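Local coordinates for glucocorticoid Modulatory Element Binding protein-1 (Homo sapiens, PDB 1OQJ), which binds glucocorticoid modulatory elements in promoter DNA through its SAND domain, raising transcriptional sensitivity to low glucocorticoid concentrations, and supports parvovirus replication, at residues 29-34 with 44-49. Residues are numbered along the deposited sequence; the frame is centred on the assembly and turned at random.
Sequences PGINVK and SPKHFV
In the SAND domain, the N-terminus of helix 45-51 receives the type I beta turn from Gly30 to Val33, which follows the zinc ligand Cys28; Lys46 N donates to Ile31 O in the carbonyl plane, 3.2 Å away with an N-H...O angle of 156°. The carbonyl of Ile31 thus accepts from an amide in the first turn of the helix, while Ser44, the N-cap, accepts from His47 N through OG. Pro45 CD rests against two more carbonyl oxygens, 3.0 Å from Gly30 O and 3.1 Å from Val33 O. Val33 O also meets Ser44 CA in a CA-H...O contact of 3.2 Å. The side chains of Ile31 and Lys46 run alongside each other in the same direction, with Ile31 CG1 3.9 Å from Lys46 CB. With CG anti to the backbone N (chi1 -174°) and the chain extended beyond it, Lys46 passes Asn32. Trp60 of helix 60-63, next to the DNA-binding Lys61, touches both Ile31 and Pro45. Two waters bridge the segments, both donating to Asn32 OD1: one also accepts from Lys46 NZ; the other, 2.8 Å from Asn32 OD1, hydrogen-bonds Ser44 OG at 2.7 Å, and this water and OG both lie over one face of the His47 ring, offset toward its periphery.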
ATOM      1  N   PRO A  29       8.152   2.451  -6.181  1.00  9.85           N
ATOM      2  CA  PRO A  29       8.232   2.498  -4.716  1.00 10.21           C
ATOM      3  C   PRO A  29       6.891   2.665  -3.999  1.00 10.04           C
ATOM      4  O   PRO A  29       6.849   3.001  -2.810  1.00 10.23           O
ATOM      5  CB  PRO A  29       9.159   3.679  -4.476  1.00 10.56           C
ATOM      6  CG  PRO A  29       8.694   4.637  -5.518  1.00 11.21           C
ATOM      7  CD  PRO A  29       8.502   3.764  -6.754  1.00 10.48           C
ATOM      8  N   GLY A  30       5.807   2.454  -4.739  1.00  9.46           N
ATOM      9  CA  GLY A  30       4.464   2.530  -4.192  1.00 11.16           C
ATOM     10  C   GLY A  30       3.876   3.828  -3.672  1.00 10.21           C
ATOM     11  O   GLY A  30       2.693   4.090  -3.891  1.00  9.99           O
ATOM     12  N   ILE A  31       4.677   4.646  -2.996  1.00 10.81           N
ATOM     13  CA  ILE A  31       4.181   5.884  -2.392  1.00 11.30           C
ATOM     14  C   ILE A  31       3.228   6.749  -3.229  1.00 10.26           C
ATOM     15  O   ILE A  31       2.151   7.123  -2.747  1.00  9.87           O
ATOM     16  CB  ILE A  31       5.364   6.746  -1.871  1.00 11.20           C
ATOM     17  CG1 ILE A  31       4.832   7.889  -1.006  1.00 12.94           C
ATOM     18  CG2 ILE A  31       6.190   7.277  -3.032  1.00 13.03           C
ATOM     19  CD1 ILE A  31       5.907   8.593  -0.219  1.00 14.58           C
ATOM     20  N   ASN A  32       3.600   7.059  -4.469  1.00 10.54           N
ATOM     21  CA  ASN A  32       2.747   7.885  -5.327  1.00 11.42           C
ATOM     22  C   ASN A  32       2.103   7.113  -6.471  1.00 11.23           C
ATOM     23  O   ASN A  32       1.701   7.699  -7.478  1.00 13.72           O
ATOM     24  CB  ASN A  32       3.547   9.057  -5.898  1.00 12.60           C
ATOM     25  CG  ASN A  32       4.015  10.014  -4.825  1.00 12.84           C
ATOM     26  OD1 ASN A  32       3.217  10.505  -4.027  1.00 14.08           O
ATOM     27  ND2 ASN A  32       5.315  10.284  -4.796  1.00 15.16           N
ATOM     28  N   VAL A  33       1.995   5.801  -6.307  1.00 10.14           N
ATOM     29  CA  VAL A  33       1.398   4.953  -7.331  1.00  9.56           C
ATOM     30  C   VAL A  33      -0.070   4.746  -6.996  1.00  9.51           C
ATOM     31  O   VAL A  33      -0.403   4.392  -5.866  1.00  9.78           O
ATOM     32  CB  VAL A  33       2.095   3.580  -7.378  1.00  9.81           C
ATOM     33  CG1 VAL A  33       1.476   2.714  -8.465  1.00 10.58           C
ATOM     34  CG2 VAL A  33       3.589   3.764  -7.612  1.00 10.62           C
ATOM     35  N   LYS A  34      -0.948   4.973  -7.969  1.00 11.01           N
ATOM     36  CA  LYS A  34      -2.374   4.795  -7.731  1.00 10.71           C
ATOM     37  C   LYS A  34      -2.685   3.303  -7.725  1.00 12.23           C
ATOM     38  O   LYS A  34      -2.833   2.671  -8.774  1.00 14.77           O
ATOM     39  CB  LYS A  34      -3.183   5.544  -8.796  1.00 12.91           C
ATOM     40  CG  LYS A  34      -2.955   7.051  -8.729  1.00 14.63           C
ATOM     41  CD  LYS A  34      -3.811   7.814  -9.726  1.00 18.80           C
ATOM     42  CE  LYS A  34      -3.582   9.313  -9.600  1.00 22.19           C
ATOM     43  NZ  LYS A  34      -4.446  10.090 -10.533  1.00 25.70           N
ATOM     44  N   SER A  44      -3.199   6.964  -4.362  1.00  9.12           N
ATOM     45  CA  SER A  44      -1.911   6.462  -3.913  1.00  7.99           C
ATOM     46  C   SER A  44      -1.914   6.187  -2.415  1.00  8.64           C
ATOM     47  O   SER A  44      -2.762   6.689  -1.680  1.00  8.92           O
ATOM     48  CB  SER A  44      -0.827   7.498  -4.193  1.00  8.34           C
ATOM     49  OG  SER A  44      -1.032   8.642  -3.375  1.00 11.70           O
ATOM     50  N   PRO A  45      -0.959   5.371  -1.947  1.00 10.06           N
ATOM     51  CA  PRO A  45      -0.862   5.058  -0.521  1.00  9.04           C
ATOM     52  C   PRO A  45      -0.647   6.352   0.276  1.00  9.27           C
ATOM     53  O   PRO A  45      -1.165   6.498   1.381  1.00 10.39           O
ATOM     54  CB  PRO A  45       0.350   4.131  -0.458  1.00  9.02           C
ATOM     55  CG  PRO A  45       0.240   3.378  -1.742  1.00  9.79           C
ATOM     56  CD  PRO A  45      -0.100   4.471  -2.741  1.00  8.83           C
ATOM     57  N   LYS A  46       0.117   7.286  -0.289  1.00  9.83           N
ATOM     58  CA  LYS A  46       0.377   8.552   0.390  1.00 10.20           C
ATOM     59  C   LYS A  46      -0.927   9.305   0.624  1.00 10.61           C
ATOM     60  O   LYS A  46      -1.156   9.840   1.709  1.00 11.01           O
ATOM     61  CB  LYS A  46       1.332   9.427  -0.428  1.00 11.38           C
ATOM     62  CG  LYS A  46       1.748  10.701   0.296  1.00 14.57           C
ATOM     63  CD  LYS A  46       2.722  11.529  -0.524  1.00 17.49           C
ATOM     64  CE  LYS A  46       3.251  12.704   0.287  1.00 22.92           C
ATOM     65  NZ  LYS A  46       4.161  13.578  -0.505  1.00 26.58           N
ATOM     66  N   HIS A  47      -1.788   9.342  -0.388  1.00 10.34           N
ATOM     67  CA  HIS A  47      -3.060  10.040  -0.244  1.00  9.53           C
ATOM     68  C   HIS A  47      -4.014   9.304   0.686  1.00  9.64           C
ATOM     69  O   HIS A  47      -4.706   9.932   1.489  1.00  8.98           O
ATOM     70  CB  HIS A  47      -3.696  10.271  -1.614  1.00 10.26           C
ATOM     71  CG  HIS A  47      -3.003  11.330  -2.415  1.00 10.90           C
ATOM     72  ND1 HIS A  47      -3.273  11.560  -3.746  1.00 11.83           N
ATOM     73  CD2 HIS A  47      -2.052  12.230  -2.063  1.00 12.18           C
ATOM     74  CE1 HIS A  47      -2.520  12.557  -4.180  1.00 13.37           C
ATOM     75  NE2 HIS A  47      -1.771  12.981  -3.179  1.00 12.39           N
ATOM     76  N   PHE A  48      -4.052   7.978   0.592  1.00  9.47           N
ATOM     77  CA  PHE A  48      -4.918   7.210   1.474  1.00  9.67           C
ATOM     78  C   PHE A  48      -4.528   7.487   2.925  1.00  9.24           C
ATOM     79  O   PHE A  48      -5.379   7.771   3.767  1.00 10.05           O
ATOM     80  CB  PHE A  48      -4.782   5.715   1.176  1.00  8.86           C
ATOM     81  CG  PHE A  48      -5.518   4.834   2.143  1.00  8.20           C
ATOM     82  CD1 PHE A  48      -6.871   5.044   2.404  1.00  8.26           C
ATOM     83  CD2 PHE A  48      -4.862   3.792   2.796  1.00  7.23           C
ATOM     84  CE1 PHE A  48      -7.568   4.230   3.301  1.00  8.59           C
ATOM     85  CE2 PHE A  48      -5.544   2.968   3.695  1.00  7.14           C
ATOM     86  CZ  PHE A  48      -6.901   3.191   3.947  1.00  8.33           C
ATOM     87  N   VAL A  49      -3.232   7.406   3.209  1.00 10.18           N
ATOM     88  CA  VAL A  49      -2.727   7.648   4.553  1.00  9.97           C
ATOM     89  C   VAL A  49      -3.077   9.055   5.034  1.00  9.68           C
ATOM     90  O   VAL A  49      -3.440   9.249   6.197  1.00 10.14           O
ATOM     91  CB  VAL A  49      -1.195   7.435   4.605  1.00  8.49           C
ATOM     92  CG1 VAL A  49      -0.632   7.918   5.941  1.00 10.32           C
ATOM     93  CG2 VAL A  49      -0.879   5.958   4.410  1.00 10.95           C
TER
HETATM   94  O   HOH W   1       0.425  10.696  -4.362  1.00 13.96           O
HETATM   95  O   HOH W   2       2.454  13.499  -2.925  1.00 34.18           O